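PDB 3EBV: chinitase A, which probably hydrolyses internal glycosidic bonds of chitin, this chain being the family 18 glycosyl hydrolase domain of a longer secreted protein. Local coordinates for residues G232-V235 with S236-V239; S238-N241 with A242-C246. One frame throughout, in Å; residues are numbered along the deposited sequence.

In the fold
Contact 1 and contact 2 follow the same helix, 237-249, from the loop that leads into it to its second half. The helix succeeds strand 219-224, the seventh parallel strand of the TIM barrel, and packs beside helices 199-210 and 282-292. Contact 1 lies at the surface, where the chain turns into the helix; a serine at the N-cap position and a few apolar touches define it. Contact 2 is partly buried: regular backbone hydrogen bonds run through it, one side presses on the barrel, and a disulfide and a carboxylate tie its far end to neighbouring parts. Ser238 and Val239 belong to both contacts, whose centres lie about 10 Å apart.

Contact 1 of 2, residues G232-V235 with S236-V239; sequences GGYV and SPSV
The carbonyl O of Ser236 receives the backbone N-H of Val239 at 2.9 Å, and Val235 CG2 rests against that same Ser236 O at 3.6 Å. Here the loop folds into the first turn of helix 237-249. Ser236 occupies the N-cap, and in one of its two conformers its OG is hydrogen-bonded to Ser238 OG at 2.8 Å. Val235 meets Val239 with the two side chains crossing at about a right angle, CB to CB at 3.7 Å. With CG1 of Val239 anti to its backbone N (chi1 172°), that methyl is brought back against Val235 CB, also at 3.7 Å. One residue further on, Val235 CG2 reaches Val240 CG2 at 3.6 Å, so the residue before the N-cap and the one four after it meet as in a hydrophobic staple, a familiar helix-start motif, here where the loop after strand 219-224 of the TIM barrel enters the helix. On the other flank the Tyr234 side chain comes obliquely to Pro237, Tyr234 OH being 3.7 Å from Pro237 CD. Pro237 also packs on Ser286 and Val287 of helix 282-292, while Gly232 is tied by backbone hydrogen bonding to Asn182.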
ATOM      1  N   GLY A 232      16.370   5.295   1.546  1.00 13.19           N
ATOM      2  CA  GLY A 232      16.199   6.747   1.636  1.00 13.09           C
ATOM      3  C   GLY A 232      14.722   7.077   1.696  1.00 11.79           C
ATOM      4  O   GLY A 232      13.883   6.248   1.319  1.00 10.91           O
ATOM      5  N   GLY A 233      14.422   8.300   2.148  1.00 11.98           N
ATOM      6  CA  GLY A 233      13.036   8.784   2.217  1.00 11.54           C
ATOM      7  C   GLY A 233      12.355   8.689   3.566  1.00 11.35           C
ATOM      8  O   GLY A 233      11.206   9.161   3.723  1.00 11.47           O
ATOM      9  N   TYR A 234      13.003   8.100   4.578  1.00 10.93           N
ATOM     10  CA  TYR A 234      12.413   8.149   5.920  1.00 10.61           C
ATOM     11  C   TYR A 234      12.190   9.595   6.347  1.00 10.84           C
ATOM     12  O   TYR A 234      13.092  10.435   6.170  1.00 12.92           O
ATOM     13  CB  TYR A 234      13.312   7.466   6.959  1.00 11.50           C
ATOM     14  CG  TYR A 234      12.815   7.663   8.356  1.00 12.38           C
ATOM     15  CD1 TYR A 234      11.739   6.943   8.837  1.00 12.02           C
ATOM     16  CD2 TYR A 234      13.414   8.630   9.192  1.00 12.52           C
ATOM     17  CE1 TYR A 234      11.220   7.171  10.137  1.00 12.07           C
ATOM     18  CE2 TYR A 234      12.929   8.853  10.476  1.00 13.78           C
ATOM     19  CZ  TYR A 234      11.841   8.126  10.940  1.00 12.43           C
ATOM     20  OH  TYR A 234      11.378   8.384  12.226  1.00 15.76           O
ATOM     21  N   VAL A 235      11.028   9.856   6.958  1.00 10.73           N
ATOM     22  CA  VAL A 235      10.812  11.146   7.652  1.00 11.85           C
ATOM     23  C   VAL A 235      10.260  10.885   9.056  1.00 11.48           C
ATOM     24  O   VAL A 235       9.619   9.871   9.330  1.00 10.82           O
ATOM     25  CB  VAL A 235       9.834  12.075   6.897  1.00 11.95           C
ATOM     26  CG1 VAL A 235      10.393  12.458   5.531  1.00 13.31           C
ATOM     27  CG2 VAL A 235       8.409  11.437   6.777  1.00 11.78           C
ATOM     28  N   SER A 236      10.515  11.815   9.978  1.00 11.85           N
ATOM     29  CA  SER A 236       9.912  11.705  11.302  0.60 12.10           C
ATOM     30  C   SER A 236       8.392  11.647  11.185  1.00 11.26           C
ATOM     31  O   SER A 236       7.808  12.237  10.255  1.00 12.27           O
ATOM     32  CB  SER A 236      10.316  12.880  12.198  0.60 12.71           C
ATOM     33  OG  SER A 236       9.798  14.098  11.696  0.60 17.76           O
ATOM     34  N   PRO A 237       7.732  10.967  12.122  1.00 12.75           N
ATOM     35  CA  PRO A 237       6.262  10.983  12.095  1.00 12.84           C
ATOM     36  C   PRO A 237       5.683  12.422  12.075  1.00 13.45           C
ATOM     37  O   PRO A 237       4.655  12.649  11.423  1.00 13.85           O
ATOM     38  CB  PRO A 237       5.864  10.195  13.369  1.00 14.60           C
ATOM     39  CG  PRO A 237       7.073   9.342  13.667  1.00 14.17           C
ATOM     40  CD  PRO A 237       8.272  10.095  13.195  1.00 12.79           C
ATOM     41  N   SER A 238       6.332  13.372  12.749  1.00 13.21           N
ATOM     42  CA  SER A 238       5.821  14.756  12.730  1.00 14.10           C
ATOM     43  C   SER A 238       5.758  15.288  11.301  1.00 14.42           C
ATOM     44  O   SER A 238       4.874  16.080  10.989  1.00 14.80           O
ATOM     45  CB  SER A 238       6.715  15.669  13.588  1.00 15.63           C
ATOM     46  OG  SER A 238       8.043  15.700  13.103  1.00 20.13           O
ATOM     47  N   VAL A 239       6.676  14.851  10.424  1.00 12.98           N
ATOM     48  CA  VAL A 239       6.659  15.282   9.011  1.00 12.35           C
ATOM     49  C   VAL A 239       5.459  14.664   8.262  1.00 12.27           C
ATOM     50  O   VAL A 239       4.784  15.338   7.461  1.00 11.07           O
ATOM     51  CB  VAL A 239       7.996  14.979   8.278  1.00 13.01           C
ATOM     52  CG1 VAL A 239       7.883  15.255   6.761  1.00 11.95           C
ATOM     53  CG2 VAL A 239       9.167  15.793   8.915  1.00 14.50           C
TER

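Contact 2 of 2, residues S238-N241 with A242-C246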
ATOM      1  N   SER A 238       6.332  13.372  12.749  1.00 13.21           N
ATOM      2  CA  SER A 238       5.821  14.756  12.730  1.00 14.10           C
ATOM      3  C   SER A 238       5.758  15.288  11.301  1.00 14.42           C
ATOM      4  O   SER A 238       4.874  16.080  10.989  1.00 14.80           O
ATOM      5  CB  SER A 238       6.715  15.669  13.588  1.00 15.63           C
ATOM      6  OG  SER A 238       8.043  15.700  13.103  1.00 20.13           O
ATOM      7  N   VAL A 239       6.676  14.851  10.424  1.00 12.98           N
ATOM      8  CA  VAL A 239       6.659  15.282   9.011  1.00 12.35           C
ATOM      9  C   VAL A 239       5.459  14.664   8.262  1.00 12.27           C
ATOM     10  O   VAL A 239       4.784  15.338   7.461  1.00 11.07           O
ATOM     11  CB  VAL A 239       7.996  14.979   8.278  1.00 13.01           C
ATOM     12  CG1 VAL A 239       7.883  15.255   6.761  1.00 11.95           C
ATOM     13  CG2 VAL A 239       9.167  15.793   8.915  1.00 14.50           C
ATOM     14  N   VAL A 240       5.213  13.371   8.478  1.00 10.63           N
ATOM     15  CA  VAL A 240       4.038  12.753   7.883  1.00 10.27           C
ATOM     16  C   VAL A 240       2.777  13.507   8.356  1.00 10.77           C
ATOM     17  O   VAL A 240       1.875  13.813   7.548  1.00 10.93           O
ATOM     18  CB  VAL A 240       3.873  11.246   8.284  1.00 10.87           C
ATOM     19  CG1 VAL A 240       2.636  10.658   7.600  1.00 11.56           C
ATOM     20  CG2 VAL A 240       5.159  10.464   7.924  1.00 11.75           C
ATOM     21  N   ASN A 241       2.686  13.761   9.660  1.00 10.95           N
ATOM     22  CA  ASN A 241       1.488  14.435  10.228  1.00 10.20           C
ATOM     23  C   ASN A 241       1.351  15.846   9.673  1.00 10.28           C
ATOM     24  O   ASN A 241       0.238  16.267   9.396  1.00 11.32           O
ATOM     25  CB  ASN A 241       1.560  14.437  11.764  1.00 10.77           C
ATOM     26  CG  ASN A 241       1.529  13.028  12.323  1.00 11.75           C
ATOM     27  OD1 ASN A 241       1.077  12.093  11.650  1.00 11.92           O
ATOM     28  ND2 ASN A 241       1.964  12.873  13.585  1.00 13.93           N
ATOM     29  N   ALA A 242       2.479  16.541   9.484  1.00 10.04           N
ATOM     30  CA  ALA A 242       2.412  17.859   8.845  1.00 10.60           C
ATOM     31  C   ALA A 242       1.874  17.775   7.421  1.00 10.84           C
ATOM     32  O   ALA A 242       1.045  18.612   6.992  1.00 11.26           O
ATOM     33  CB  ALA A 242       3.753  18.525   8.871  1.00 11.06           C
ATOM     34  N   ALA A 243       2.343  16.798   6.649  1.00 10.06           N
ATOM     35  CA  ALA A 243       1.847  16.669   5.286  1.00  9.73           C
ATOM     36  C   ALA A 243       0.333  16.374   5.276  1.00 10.08           C
ATOM     37  O   ALA A 243      -0.411  16.864   4.426  1.00 10.07           O
ATOM     38  CB  ALA A 243       2.628  15.532   4.553  1.00 11.07           C
ATOM     39  N   LEU A 244      -0.090  15.491   6.182  1.00  9.50           N
ATOM     40  CA  LEU A 244      -1.527  15.192   6.306  1.00 10.30           C
ATOM     41  C   LEU A 244      -2.315  16.471   6.626  1.00 11.13           C
ATOM     42  O   LEU A 244      -3.351  16.690   6.012  1.00 12.01           O
ATOM     43  CB  LEU A 244      -1.754  14.133   7.397  1.00 11.39           C
ATOM     44  CG  LEU A 244      -1.220  12.728   7.042  1.00 10.89           C
ATOM     45  CD1 LEU A 244      -1.288  11.924   8.365  1.00 13.00           C
ATOM     46  CD2 LEU A 244      -2.053  12.082   5.946  1.00 10.85           C
ATOM     47  N   ASP A 245      -1.794  17.252   7.576  1.00 10.95           N
ATOM     48  CA  ASP A 245      -2.432  18.549   7.942  1.00 11.45           C
ATOM     49  C   ASP A 245      -2.473  19.455   6.725  1.00 11.74           C
ATOM     50  O   ASP A 245      -3.467  20.161   6.489  1.00 11.98           O
ATOM     51  CB  ASP A 245      -1.653  19.224   9.052  1.00 11.76           C
ATOM     52  CG  ASP A 245      -1.814  18.522  10.393  1.00 12.84           C
ATOM     53  OD1 ASP A 245      -2.677  17.610  10.493  1.00 14.36           O
ATOM     54  OD2 ASP A 245      -1.066  18.938  11.295  1.00 14.76           O
ATOM     55  N   CYS A 246      -1.367  19.524   5.999  1.00 10.19           N
ATOM     56  CA  CYS A 246      -1.304  20.469   4.887  1.00 10.53           C
ATOM     57  C   CYS A 246      -2.365  20.150   3.841  1.00 10.83           C
ATOM     58  O   CYS A 246      -3.139  21.033   3.365  1.00 11.82           O
ATOM     59  CB  CYS A 246       0.119  20.445   4.321  1.00 11.09           C
ATOM     60  SG  CYS A 246       0.363  21.472   2.829  1.00 10.26           S
TER
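Val240 and Leu244, one helical turn apart, lie side by side and point the same way, with Val240 CG1 4.2 Å from Leu244 CD1. Beneath them Leu244 N bonds to Val240 O at 2.9 Å, nearly straight at 165°, and Leu244 CG sits 3.3 Å from that same oxygen. This is the tight side of helix 237-249: Val240, Ala243 and Leu244 all press on strand 219-224 of the barrel, and the small Ala243 also fits against helix 199-210. The other side is looser. Ser238 is exposed and Ala242 only partly covered, its methyl 3.4 Å from Ser238 O while its N-H bonds to that oxygen. Asn241 leans on Val287 and His290 of helix 282-292, its ND2 bonding weakly to Ser286 OG, whereas its OD1 is buried with no polar partner, 4.1 Å from Leu244 CD1. In Asp245, chi1 of -72° sets CG 3.2 Å from Asn241 O. Cys246 is disulfide-bonded to Cys253, and the Asp245 carboxylate takes His290 NE2 on OD1 and Asn252 ND2 on OD2; such donors would probably favour its charged form and offset the closeness of two acceptors, Asp245 OD1 and Asn241 O.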